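Local coordinates for protein transaminase (Bacillus megaterium, PDB 5G0A) that probably transfers amino groups between amines and carbonyl compounds with S selectivity, using bound pyridoxal-5'-phosphate as its cofactor, at residues V141-H146 with V158-S163; L190-P195 with K217-M222. All coordinates share one frame; numbering follows the deposited sequence.

Interaction 1: residues V141-H146 with V158-S163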
loop_
_atom_site.group_PDB
_atom_site.type_symbol
_atom_site.label_atom_id
_atom_site.label_comp_id
_atom_site.label_asym_id
_atom_site.label_seq_id
_atom_site.Cartn_x
_atom_site.Cartn_y
_atom_site.Cartn_z
ATOM N N VAL B 141 -10.187 -4.134 7.114
ATOM C CA VAL B 141 -11.254 -5.133 7.095
ATOM C C VAL B 141 -10.605 -6.496 7.356
ATOM O O VAL B 141 -9.516 -6.813 6.825
ATOM C CB VAL B 141 -12.030 -5.140 5.745
ATOM C CG1 VAL B 141 -12.994 -6.332 5.699
ATOM C CG2 VAL B 141 -12.782 -3.808 5.533
ATOM N N VAL B 142 -11.267 -7.296 8.179
ATOM C CA VAL B 142 -10.796 -8.630 8.542
ATOM C C VAL B 142 -11.582 -9.655 7.741
ATOM O O VAL B 142 -12.829 -9.665 7.773
ATOM C CB VAL B 142 -11.020 -8.888 10.052
ATOM C CG1 VAL B 142 -10.572 -10.298 10.421
ATOM C CG2 VAL B 142 -10.288 -7.842 10.871
ATOM N N THR B 143 -10.834 -10.502 7.034
ATOM C CA THR B 143 -11.396 -11.646 6.324
ATOM C C THR B 143 -10.829 -12.948 6.922
ATOM O O THR B 143 -10.140 -12.914 7.961
ATOM C CB THR B 143 -11.062 -11.533 4.830
ATOM O OG1 THR B 143 -11.869 -12.460 4.091
ATOM C CG2 THR B 143 -9.543 -11.790 4.587
ATOM N N ARG B 144 -11.143 -14.095 6.320
ATOM C CA ARG B 144 -10.609 -15.377 6.806
ATOM C C ARG B 144 -9.873 -16.124 5.708
ATOM O O ARG B 144 -10.237 -16.035 4.538
ATOM C CB ARG B 144 -11.715 -16.294 7.378
ATOM C CG ARG B 144 -12.443 -15.738 8.611
ATOM C CD ARG B 144 -13.663 -14.879 8.244
ATOM N NE ARG B 144 -14.492 -15.553 7.229
ATOM C CZ ARG B 144 -15.319 -16.569 7.472
ATOM N NH1 ARG B 144 -15.469 -17.044 8.717
ATOM N NH2 ARG B 144 -15.994 -17.131 6.469
ATOM N N GLU B 145 -8.873 -16.905 6.107
ATOM C CA GLU B 145 -8.246 -17.886 5.222
ATOM C C GLU B 145 -9.332 -18.687 4.487
ATOM O O GLU B 145 -10.299 -19.117 5.109
ATOM C CB GLU B 145 -7.339 -18.850 6.018
ATOM C CG GLU B 145 -6.473 -19.692 5.080
ATOM C CD GLU B 145 -5.737 -20.860 5.724
ATOM O OE1 GLU B 145 -6.123 -21.316 6.821
ATOM O OE2 GLU B 145 -4.756 -21.329 5.107
ATOM N N HIS B 146 -9.137 -18.860 3.180
ATOM C CA HIS B 146 -10.024 -19.591 2.263
ATOM C C HIS B 146 -11.340 -18.903 1.895
ATOM O O HIS B 146 -12.143 -19.499 1.160
ATOM C CB HIS B 146 -10.322 -21.026 2.739
ATOM C CG HIS B 146 -9.109 -21.798 3.161
ATOM N ND1 HIS B 146 -7.935 -21.801 2.440
ATOM C CD2 HIS B 146 -8.902 -22.614 4.221
ATOM C CE1 HIS B 146 -7.053 -22.584 3.044
ATOM N NE2 HIS B 146 -7.614 -23.087 4.124
ATOM N N VAL B 158 -10.036 -9.168 0.023
ATOM C CA VAL B 158 -10.587 -10.019 1.087
ATOM C C VAL B 158 -10.788 -11.471 0.682
ATOM O O VAL B 158 -11.270 -12.285 1.445
ATOM C CB VAL B 158 -11.859 -9.437 1.739
ATOM C CG1 VAL B 158 -11.506 -8.176 2.532
ATOM C CG2 VAL B 158 -12.940 -9.120 0.700
ATOM N N THR B 159 -10.376 -11.794 -0.533
ATOM C CA THR B 159 -10.399 -13.174 -0.985
ATOM C C THR B 159 -9.052 -13.793 -0.649
ATOM O O THR B 159 -8.008 -13.341 -1.131
ATOM C CB THR B 159 -10.668 -13.229 -2.498
ATOM O OG1 THR B 159 -12.040 -12.874 -2.723
ATOM C CG2 THR B 159 -10.426 -14.625 -3.037
ATOM N N ARG B 160 -9.074 -14.789 0.229
ATOM C CA ARG B 160 -7.848 -15.496 0.620
ATOM C C ARG B 160 -7.929 -16.970 0.206
ATOM O O ARG B 160 -7.529 -17.877 0.928
ATOM C CB ARG B 160 -7.573 -15.330 2.124
ATOM C CG ARG B 160 -7.337 -13.900 2.584
ATOM C CD ARG B 160 -6.212 -13.203 1.830
ATOM N NE ARG B 160 -5.118 -14.109 1.495
ATOM C CZ ARG B 160 -4.229 -13.906 0.522
ATOM N NH1 ARG B 160 -4.257 -12.796 -0.207
ATOM N NH2 ARG B 160 -3.301 -14.820 0.274
ATOM N N LEU B 161 -8.465 -17.187 -0.987
ATOM C CA LEU B 161 -8.521 -18.517 -1.573
ATOM C C LEU B 161 -7.486 -18.498 -2.680
ATOM O O LEU B 161 -7.693 -17.859 -3.700
ATOM C CB LEU B 161 -9.933 -18.795 -2.123
ATOM C CG LEU B 161 -10.193 -20.230 -2.594
ATOM C CD1 LEU B 161 -10.044 -21.204 -1.439
ATOM C CD2 LEU B 161 -11.578 -20.332 -3.212
ATOM N N ARG B 162 -6.360 -19.184 -2.451
ATOM C CA ARG B 162 -5.143 -19.044 -3.266
ATOM C C ARG B 162 -5.360 -19.269 -4.762
ATOM O O ARG B 162 -4.744 -18.603 -5.602
ATOM C CB ARG B 162 -4.095 -20.046 -2.767
ATOM C CG ARG B 162 -2.707 -19.833 -3.322
ATOM C CD ARG B 162 -1.753 -20.825 -2.686
ATOM N NE ARG B 162 -0.411 -20.709 -3.249
ATOM C CZ ARG B 162 0.472 -21.702 -3.280
ATOM N NH1 ARG B 162 0.139 -22.912 -2.816
ATOM N NH2 ARG B 162 1.686 -21.491 -3.793
ATOM N N SER B 163 -6.248 -20.208 -5.071
ATOM C CA SER B 163 -6.473 -20.683 -6.426
ATOM C C SER B 163 -7.494 -19.863 -7.205
ATOM O O SER B 163 -7.803 -20.185 -8.349
ATOM C CB SER B 163 -6.940 -22.152 -6.389
ATOM O OG SER B 163 -8.045 -22.332 -5.505
HETATM O O HOH W 1 -6.564 -20.903 -0.083
#
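Thr143 and Val158 meet through a side-chain hydroxyl and a main-chain carbonyl, which ties the loop after helix 153-157 to the side chains that strand 140-144 turns toward it. Thr143 OG1 gives its proton to Val158 O at 2.7 Å, arriving in the carbonyl plane on a lone pair. The torsion that sets OG1 opposite the strand nitrogen (chi1 -166°) leaves CG2 wedged between N and C, where it packs 3.7 Å from Arg160 CG, the two side chains crossing at about a right angle. Beside this polar pair, Val141 CG1 touches Val158 CG1 at 4.0 Å.

A second bond follows where the strand has ended: His146 N donates to Arg160 O at 2.9 Å. It is a bent bond, 140° at the hydrogen, and the donor stands well above the carbonyl plane rather than on a lone pair. The His146 ring lies with one face over Glu145 CG, while its ND1 is hydrogen-bonded to a water in the plane of the ring, 3.0 Å away, and the same water accepts from Arg162 N at 2.9 Å. Leu161 CD1 closes on His146 O at 3.8 Å.

The charged ends look elsewhere. Arg144 pairs with Asp147, whereas the bent Arg160 chain carries its guanidinium to the second subunit, where it bonds Asn225 and makes a cation-pi contact with Tyr226. All eight touching residues are buried, and the Val158 side chain lies about 8 Å from the bound PLP. Within this buried contact the loop carbonyls of Val158 and Arg160 each receive a protein donor, a hydroxyl for one and a backbone N-H for the other.

Interaction 2: residues L190-P195 with K217-M222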
loop_
_atom_site.group_PDB
_atom_site.type_symbol
_atom_site.label_atom_id
_atom_site.label_comp_id
_atom_site.label_asym_id
_atom_site.label_seq_id
_atom_site.Cartn_x
_atom_site.Cartn_y
_atom_site.Cartn_z
ATOM N N LEU B 190 -6.716 -7.731 6.983
ATOM C CA LEU B 190 -6.088 -8.732 7.818
ATOM C C LEU B 190 -6.733 -10.082 7.569
ATOM O O LEU B 190 -7.966 -10.184 7.505
ATOM C CB LEU B 190 -6.268 -8.361 9.287
ATOM C CG LEU B 190 -5.802 -6.997 9.744
ATOM C CD1 LEU B 190 -6.116 -6.870 11.229
ATOM C CD2 LEU B 190 -4.312 -6.800 9.456
ATOM N N MET B 191 -5.914 -11.121 7.455
ATOM C CA MET B 191 -6.435 -12.482 7.283
ATOM C C MET B 191 -6.487 -13.233 8.615
ATOM O O MET B 191 -5.447 -13.594 9.172
ATOM C CB MET B 191 -5.616 -13.292 6.251
ATOM C CG MET B 191 -6.114 -14.726 6.117
ATOM S SD MET B 191 -5.184 -15.707 4.933
ATOM C CE MET B 191 -3.829 -16.285 5.963
ATOM N N ALA B 192 -7.703 -13.481 9.096
ATOM C CA ALA B 192 -7.941 -14.254 10.331
ATOM C C ALA B 192 -8.069 -15.722 10.028
ATOM O O ALA B 192 -8.189 -16.116 8.858
ATOM C CB ALA B 192 -9.205 -13.743 11.030
ATOM N N PRO B 193 -8.039 -16.566 11.077
ATOM C CA PRO B 193 -8.120 -18.006 10.789
ATOM C C PRO B 193 -9.470 -18.431 10.212
ATOM O O PRO B 193 -10.497 -17.815 10.486
ATOM C CB PRO B 193 -7.884 -18.681 12.150
ATOM C CG PRO B 193 -7.811 -17.591 13.171
ATOM C CD PRO B 193 -7.683 -16.271 12.481
ATOM N N SER B 194 -9.459 -19.468 9.397
ATOM C CA SER B 194 -10.713 -20.050 8.959
ATOM C C SER B 194 -11.430 -20.655 10.185
ATOM O O SER B 194 -10.775 -21.034 11.173
ATOM C CB SER B 194 -10.445 -21.113 7.896
ATOM O OG SER B 194 -9.760 -22.210 8.441
ATOM N N PRO B 195 -12.766 -20.760 10.126
ATOM C CA PRO B 195 -13.499 -21.386 11.229
ATOM C C PRO B 195 -13.083 -22.826 11.532
ATOM O O PRO B 195 -13.306 -23.299 12.645
ATOM C CB PRO B 195 -14.948 -21.386 10.725
ATOM C CG PRO B 195 -15.010 -20.251 9.779
ATOM C CD PRO B 195 -13.681 -20.261 9.075
ATOM N N LYS B 217 -10.933 -16.450 19.113
ATOM C CA LYS B 217 -9.956 -15.854 20.033
ATOM C C LYS B 217 -8.831 -15.140 19.295
ATOM O O LYS B 217 -8.486 -13.997 19.607
ATOM C CB LYS B 217 -9.360 -16.914 20.987
ATOM C CG LYS B 217 -8.256 -16.358 21.880
ATOM C CD LYS B 217 -7.291 -17.426 22.373
ATOM C CE LYS B 217 -6.163 -16.800 23.182
ATOM N NZ LYS B 217 -6.575 -16.475 24.578
ATOM N N TYR B 218 -8.247 -15.812 18.315
ATOM C CA TYR B 218 -7.129 -15.229 17.624
ATOM C C TYR B 218 -7.570 -14.087 16.705
ATOM O O TYR B 218 -6.839 -13.109 16.541
ATOM C CB TYR B 218 -6.294 -16.276 16.879
ATOM C CG TYR B 218 -5.058 -15.662 16.286
ATOM C CD1 TYR B 218 -4.125 -14.996 17.102
ATOM C CD2 TYR B 218 -4.820 -15.696 14.915
ATOM C CE1 TYR B 218 -2.997 -14.410 16.571
ATOM C CE2 TYR B 218 -3.686 -15.109 14.375
ATOM C CZ TYR B 218 -2.778 -14.470 15.206
ATOM O OH TYR B 218 -1.649 -13.880 14.688
ATOM N N THR B 219 -8.774 -14.200 16.136
ATOM C CA THR B 219 -9.342 -13.078 15.368
ATOM C C THR B 219 -9.440 -11.828 16.254
ATOM O O THR B 219 -9.050 -10.728 15.864
ATOM C CB THR B 219 -10.741 -13.428 14.791
ATOM O OG1 THR B 219 -10.660 -14.630 14.019
ATOM C CG2 THR B 219 -11.279 -12.301 13.900
ATOM N N ARG B 220 -9.944 -12.005 17.467
ATOM C CA ARG B 220 -10.094 -10.878 18.393
ATOM C C ARG B 220 -8.717 -10.294 18.741
ATOM O O ARG B 220 -8.557 -9.086 18.771
ATOM C CB ARG B 220 -10.797 -11.347 19.665
ATOM C CG ARG B 220 -10.956 -10.263 20.725
ATOM C CD ARG B 220 -11.539 -10.811 22.024
ATOM N NE ARG B 220 -10.939 -12.076 22.454
ATOM C CZ ARG B 220 -9.826 -12.201 23.181
ATOM N NH1 ARG B 220 -9.134 -11.136 23.573
ATOM N NH2 ARG B 220 -9.392 -13.413 23.507
ATOM N N ARG B 221 -7.747 -11.169 18.998
ATOM C CA ARG B 221 -6.367 -10.748 19.303
ATOM C C ARG B 221 -5.768 -9.898 18.190
ATOM O O ARG B 221 -5.088 -8.905 18.455
ATOM C CB ARG B 221 -5.475 -11.972 19.568
ATOM C CG ARG B 221 -5.671 -12.634 20.919
ATOM C CD ARG B 221 -4.652 -12.119 21.935
ATOM N NE ARG B 221 -3.292 -12.590 21.661
ATOM C CZ ARG B 221 -2.587 -13.434 22.423
ATOM N NH1 ARG B 221 -3.091 -13.948 23.543
ATOM N NH2 ARG B 221 -1.354 -13.761 22.061
ATOM N N MET B 222 -6.013 -10.304 16.937
ATOM C CA MET B 222 -5.515 -9.563 15.790
ATOM C C MET B 222 -6.146 -8.185 15.736
ATOM O O MET B 222 -5.476 -7.198 15.489
ATOM C CB MET B 222 -5.815 -10.312 14.482
ATOM C CG MET B 222 -4.963 -11.547 14.236
ATOM S SD MET B 222 -5.632 -12.456 12.814
ATOM C CE MET B 222 -5.723 -11.111 11.666
HETATM O O HOH W 2 -12.116 -16.125 12.159
#
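Strand 190-192 and helix 217-222 run nearly antiparallel, their axes 160° apart and 8.9 Å at closest approach, with the CA atoms of Ala192 and Thr219 the nearest pair across the contact. The small alanine lets the helix come close: Ala192 CB lies 3.4 Å from Thr219 OG1, and Thr219 CG2 flanks the same methyl. Met222 fills the next turn. Its chain is extended as far as SD and then bends (chi3 51°), which carries CE over the strand to 3.7 Å from Leu190 CB and 3.5 Å from Met191 O, while SD rests against Ala192 CA.

This is the helix-on-sheet packing of class III aminotransferases, in which helices flank the large mixed sheet of the PLP-binding fold; strand 189-192 is the outermost strand at one side of that sheet within the chain, and helix 214-226 lies against it.

Past the strand end, Pro193 brings its ring to the helix. Its CG and CD meet the edge of the Tyr218 ring, CD standing 3.8 Å from CD2, and Met222 CG covers part of one face of that ring. Replacing Pro193 with glycine would probably open a gap beside this edge and leave the tyrosine ring less firmly held. Tyr218 also meets its counterpart, Tyr218 of the second subunit, edge to face. The polar link is a water that donates to Pro193 O at 2.9 Å and to Thr219 OG1 at 2.8 Å, and the threonine hydroxyl is hydrogen-bonded to Ser215 O one helical turn earlier.

How the interactions relate
Going from the N terminus, strand 140-144 comes first, and interaction 1 closes the short excursion through helix 153-157 by bringing 158-163 back beside 141-146. The chain then continues to strand 189-192, from which interaction 2 closes a second, longer excursion when helix 214-226 returns over 190-195. The two closures follow in series, neither nested nor crossed. Their first segments are nevertheless neighbours in the sheet: Thr143 N and O lie at probable hydrogen-bonding distance from Leu190 O and Ala192 N, and Arg144 packs on Pro193 and Pro195. Together they join a cofactor-side loop, two parallel strands and a helix, and both contacts reach the second subunit.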